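Long-range contact in calcium uptake protein 2, mitochondrial (Homo sapiens, PDB 6LB7), which probably helps control mitochondrial calcium uptake by sensing calcium through EF-hand motifs: residues I222-S232 with T293-D301. Residues are numbered along the deposited sequence; the frame is centred on the assembly and turned at random.
Sequences IYWKNVREKLS and TVFKIFDLD
Asn226 reaches from helix 222-230 to the main chain of helix 293-298, the probable entering helix of the C-terminal EF-hand, and illustrates how one amide can bridge two helices with its N-H while its oxygen is held within its own helix. The axes run at 125° to one another, 8.4 Å apart at their closest. Asn226 ND2 donates to Ile297 O at 2.9 Å in a fairly straight bond (158°); the acceptor lies almost in the amide plane, although the donor sits above the plane of the Ile297 carbonyl. The other end, Asn226 OD1, receives Lys230 NZ at 2.7 Å from one turn further along, which should hold the amide against flipping. With an alanine here, Ile297 O would probably lose this donor and the Lys230 ammonium one of its acceptors.

Toward the N-terminal end of helix 222-230, the Tyr223 ring has Phe298 CE2 over one face, 3.9 Å from Tyr223 CE1, and Leu300 CD1 at its edge. Val227 CG2 lies alongside Ile297 CG1, the two side chains oriented alike, and Ala208 of helix 204-211 touches the pair. Just past the C-terminal end of helix 222-230, Leu231 CD2 packs on Lys296 CB at 3.7 Å, the two chains running in opposing directions. Lys296 then bends at chi2 (-82°) and again at its last torsion, which together bring its NZ to 2.9 Å from Lys230 O, nearly head-on to that carbonyl; the positive charge probably suits the negative end of helix 222-230.

Further out, one water accepts from Lys230 NZ and donates to Lys296 O and Asp299 O, joining the lysine to the start of the probable calcium-binding loop. A second water donates to the same Asp299 O at 2.8 Å, while the Asp299 side chain turns into the loop, where OD1 accepts from Gly302 N.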
loop_
_atom_site.group_PDB
_atom_site.type_symbol
_atom_site.label_atom_id
_atom_site.label_comp_id
_atom_site.label_asym_id
_atom_site.label_seq_id
_atom_site.Cartn_x
_atom_site.Cartn_y
_atom_site.Cartn_z
ATOM N N ILE B 222 8.213 -15.642 27.022
ATOM C CA ILE B 222 8.502 -14.356 27.643
ATOM C C ILE B 222 7.244 -13.500 27.724
ATOM O O ILE B 222 7.008 -12.819 28.731
ATOM C CB ILE B 222 9.616 -13.642 26.860
ATOM C CG1 ILE B 222 10.917 -14.456 26.918
ATOM C CG2 ILE B 222 9.813 -12.230 27.398
ATOM C CD1 ILE B 222 12.046 -13.865 26.080
ATOM N N TYR B 223 6.440 -13.487 26.650
ATOM C CA TYR B 223 5.169 -12.767 26.672
ATOM C C TYR B 223 4.297 -13.251 27.812
ATOM O O TYR B 223 3.755 -12.449 28.578
ATOM C CB TYR B 223 4.421 -12.957 25.343
ATOM C CG TYR B 223 5.251 -12.645 24.128
ATOM C CD1 TYR B 223 6.267 -11.688 24.176
ATOM C CD2 TYR B 223 5.030 -13.313 22.931
ATOM C CE1 TYR B 223 7.040 -11.411 23.061
ATOM C CE2 TYR B 223 5.781 -13.033 21.813
ATOM C CZ TYR B 223 6.788 -12.092 21.880
ATOM O OH TYR B 223 7.534 -11.838 20.752
ATOM N N TRP B 224 4.139 -14.577 27.924
ATOM C CA TRP B 224 3.225 -15.141 28.904
ATOM C C TRP B 224 3.743 -14.994 30.324
ATOM O O TRP B 224 2.946 -14.864 31.262
ATOM C CB TRP B 224 2.945 -16.607 28.581
ATOM C CG TRP B 224 1.903 -16.736 27.515
ATOM C CD1 TRP B 224 2.093 -17.111 26.215
ATOM C CD2 TRP B 224 0.506 -16.449 27.653
ATOM N NE1 TRP B 224 0.891 -17.087 25.538
ATOM C CE2 TRP B 224 -0.097 -16.690 26.405
ATOM C CE3 TRP B 224 -0.294 -16.018 28.719
ATOM C CZ2 TRP B 224 -1.466 -16.518 26.192
ATOM C CZ3 TRP B 224 -1.652 -15.850 28.506
ATOM C CH2 TRP B 224 -2.221 -16.100 27.257
ATOM N N LYS B 225 5.060 -15.030 30.515
ATOM C CA LYS B 225 5.585 -14.734 31.843
ATOM C C LYS B 225 5.201 -13.318 32.262
ATOM O O LYS B 225 4.791 -13.092 33.404
ATOM C CB LYS B 225 7.102 -14.936 31.869
ATOM C CG LYS B 225 7.732 -14.760 33.237
ATOM C CD LYS B 225 9.211 -15.108 33.226
ATOM C CE LYS B 225 9.872 -14.749 34.567
ATOM N NZ LYS B 225 9.131 -15.284 35.756
ATOM N N ASN B 226 5.284 -12.361 31.332
ATOM C CA ASN B 226 4.897 -10.986 31.641
ATOM C C ASN B 226 3.411 -10.880 31.935
ATOM O O ASN B 226 3.005 -10.098 32.802
ATOM C CB ASN B 226 5.270 -10.055 30.487
ATOM C CG ASN B 226 6.762 -9.823 30.392
ATOM O OD1 ASN B 226 7.477 -10.005 31.363
ATOM N ND2 ASN B 226 7.234 -9.410 29.227
ATOM N N VAL B 227 2.580 -11.630 31.205
ATOM C CA VAL B 227 1.146 -11.614 31.477
ATOM C C VAL B 227 0.880 -12.058 32.908
ATOM O O VAL B 227 0.153 -11.398 33.660
ATOM C CB VAL B 227 0.383 -12.501 30.475
ATOM C CG1 VAL B 227 -1.080 -12.627 30.903
ATOM C CG2 VAL B 227 0.475 -11.951 29.051
ATOM N N ARG B 228 1.486 -13.180 33.313
ATOM C CA ARG B 228 1.162 -13.771 34.605
ATOM C C ARG B 228 1.677 -12.926 35.756
ATOM O O ARG B 228 1.032 -12.859 36.807
ATOM C CB ARG B 228 1.736 -15.184 34.709
ATOM C CG ARG B 228 1.194 -16.169 33.694
ATOM C CD ARG B 228 1.620 -17.592 34.040
ATOM N NE ARG B 228 3.067 -17.722 34.236
ATOM C CZ ARG B 228 3.928 -18.118 33.298
ATOM N NH1 ARG B 228 3.506 -18.432 32.078
ATOM N NH2 ARG B 228 5.221 -18.199 33.583
ATOM N N GLU B 229 2.818 -12.258 35.576
ATOM C CA GLU B 229 3.500 -11.617 36.685
ATOM C C GLU B 229 3.405 -10.098 36.703
ATOM O O GLU B 229 3.523 -9.510 37.781
ATOM C CB GLU B 229 4.979 -12.033 36.693
ATOM C CG GLU B 229 5.158 -13.520 36.999
ATOM C CD GLU B 229 6.549 -14.034 36.702
ATOM O OE1 GLU B 229 6.725 -15.277 36.703
ATOM O OE2 GLU B 229 7.462 -13.208 36.461
ATOM N N LYS B 230 3.177 -9.440 35.563
ATOM C CA LYS B 230 3.175 -7.983 35.534
ATOM C C LYS B 230 1.816 -7.368 35.255
ATOM O O LYS B 230 1.680 -6.145 35.360
ATOM C CB LYS B 230 4.172 -7.466 34.497
ATOM C CG LYS B 230 5.563 -8.007 34.699
ATOM C CD LYS B 230 6.469 -7.637 33.550
ATOM C CE LYS B 230 7.905 -8.050 33.829
ATOM N NZ LYS B 230 8.732 -7.912 32.590
ATOM N N LEU B 231 0.814 -8.161 34.904
ATOM C CA LEU B 231 -0.498 -7.599 34.616
ATOM C C LEU B 231 -1.230 -7.455 35.931
ATOM O O LEU B 231 -1.756 -8.428 36.480
ATOM C CB LEU B 231 -1.275 -8.457 33.624
ATOM C CG LEU B 231 -0.778 -8.234 32.208
ATOM C CD1 LEU B 231 -1.768 -8.806 31.200
ATOM C CD2 LEU B 231 -0.550 -6.748 31.978
ATOM N N SER B 232 -1.243 -6.229 36.442
ATOM C CA SER B 232 -2.004 -5.917 37.636
ATOM C C SER B 232 -3.467 -6.298 37.444
ATOM O O SER B 232 -3.942 -6.536 36.327
ATOM C CB SER B 232 -1.888 -4.428 37.953
ATOM O OG SER B 232 -0.571 -3.977 37.684
ATOM N N THR B 293 -1.233 -2.531 29.262
ATOM C CA THR B 293 -1.103 -3.960 28.993
ATOM C C THR B 293 -0.087 -4.231 27.892
ATOM O O THR B 293 0.736 -5.152 28.004
ATOM C CB THR B 293 -2.468 -4.550 28.616
ATOM O OG1 THR B 293 -3.370 -4.385 29.713
ATOM C CG2 THR B 293 -2.334 -6.034 28.308
ATOM N N VAL B 294 -0.147 -3.457 26.808
ATOM C CA VAL B 294 0.803 -3.650 25.711
ATOM C C VAL B 294 2.236 -3.490 26.208
ATOM O O VAL B 294 3.114 -4.303 25.896
ATOM C CB VAL B 294 0.502 -2.680 24.558
ATOM C CG1 VAL B 294 1.699 -2.610 23.610
ATOM C CG2 VAL B 294 -0.746 -3.120 23.818
ATOM N N PHE B 295 2.491 -2.448 27.007
ATOM C CA PHE B 295 3.853 -2.209 27.476
ATOM C C PHE B 295 4.291 -3.245 28.508
ATOM O O PHE B 295 5.443 -3.679 28.492
ATOM C CB PHE B 295 3.992 -0.787 28.021
ATOM C CG PHE B 295 4.407 0.210 26.976
ATOM C CD1 PHE B 295 5.720 0.640 26.896
ATOM C CD2 PHE B 295 3.487 0.676 26.043
ATOM C CE1 PHE B 295 6.109 1.541 25.916
ATOM C CE2 PHE B 295 3.866 1.580 25.054
ATOM C CZ PHE B 295 5.174 2.010 24.988
ATOM N N LYS B 296 3.396 -3.679 29.401
ATOM C CA LYS B 296 3.806 -4.729 30.336
ATOM C C LYS B 296 4.183 -6.007 29.597
ATOM O O LYS B 296 5.113 -6.716 30.005
ATOM C CB LYS B 296 2.709 -5.018 31.364
ATOM C CG LYS B 296 2.377 -3.857 32.297
ATOM C CD LYS B 296 3.347 -3.748 33.452
ATOM C CE LYS B 296 2.802 -2.813 34.532
ATOM N NZ LYS B 296 1.491 -3.299 35.059
ATOM N N ILE B 297 3.476 -6.332 28.514
ATOM C CA ILE B 297 3.768 -7.579 27.797
ATOM C C ILE B 297 5.026 -7.454 26.941
ATOM O O ILE B 297 5.833 -8.391 26.860
ATOM C CB ILE B 297 2.569 -8.005 26.926
ATOM C CG1 ILE B 297 1.309 -8.270 27.772
ATOM C CG2 ILE B 297 2.925 -9.244 26.097
ATOM C CD1 ILE B 297 0.054 -8.490 26.900
ATOM N N PHE B 298 5.193 -6.326 26.245
ATOM C CA PHE B 298 6.225 -6.207 25.225
ATOM C C PHE B 298 7.343 -5.228 25.601
ATOM O O PHE B 298 8.158 -4.888 24.745
ATOM C CB PHE B 298 5.596 -5.811 23.883
ATOM C CG PHE B 298 4.615 -6.835 23.338
ATOM C CD1 PHE B 298 3.246 -6.670 23.522
ATOM C CD2 PHE B 298 5.066 -7.947 22.636
ATOM C CE1 PHE B 298 2.336 -7.595 23.027
ATOM C CE2 PHE B 298 4.160 -8.885 22.133
ATOM C CZ PHE B 298 2.796 -8.704 22.325
ATOM N N ASP B 299 7.410 -4.759 26.846
ATOM C CA ASP B 299 8.648 -4.114 27.304
ATOM C C ASP B 299 9.547 -5.240 27.784
ATOM O O ASP B 299 9.440 -5.715 28.915
ATOM C CB ASP B 299 8.400 -3.074 28.391
ATOM C CG ASP B 299 9.707 -2.543 29.014
ATOM O OD1 ASP B 299 10.801 -2.809 28.477
ATOM O OD2 ASP B 299 9.641 -1.839 30.038
ATOM N N LEU B 300 10.417 -5.695 26.882
ATOM C CA LEU B 300 11.214 -6.894 27.090
ATOM C C LEU B 300 12.588 -6.613 27.689
ATOM O O LEU B 300 13.278 -7.566 28.069
ATOM C CB LEU B 300 11.386 -7.650 25.765
ATOM C CG LEU B 300 10.101 -8.125 25.074
ATOM C CD1 LEU B 300 10.431 -9.038 23.907
ATOM C CD2 LEU B 300 9.137 -8.811 26.034
ATOM N N ASP B 301 12.997 -5.342 27.785
ATOM C CA ASP B 301 14.309 -4.981 28.307
ATOM C C ASP B 301 14.260 -4.369 29.697
ATOM O O ASP B 301 15.308 -4.260 30.340
ATOM C CB ASP B 301 15.020 -4.002 27.358
ATOM C CG ASP B 301 15.321 -4.617 26.013
ATOM O OD1 ASP B 301 15.449 -5.858 25.955
ATOM O OD2 ASP B 301 15.427 -3.869 25.018
HETATM O O HOH W 1 7.532 -5.878 31.009
HETATM O O HOH W 2 11.002 -6.578 31.076
#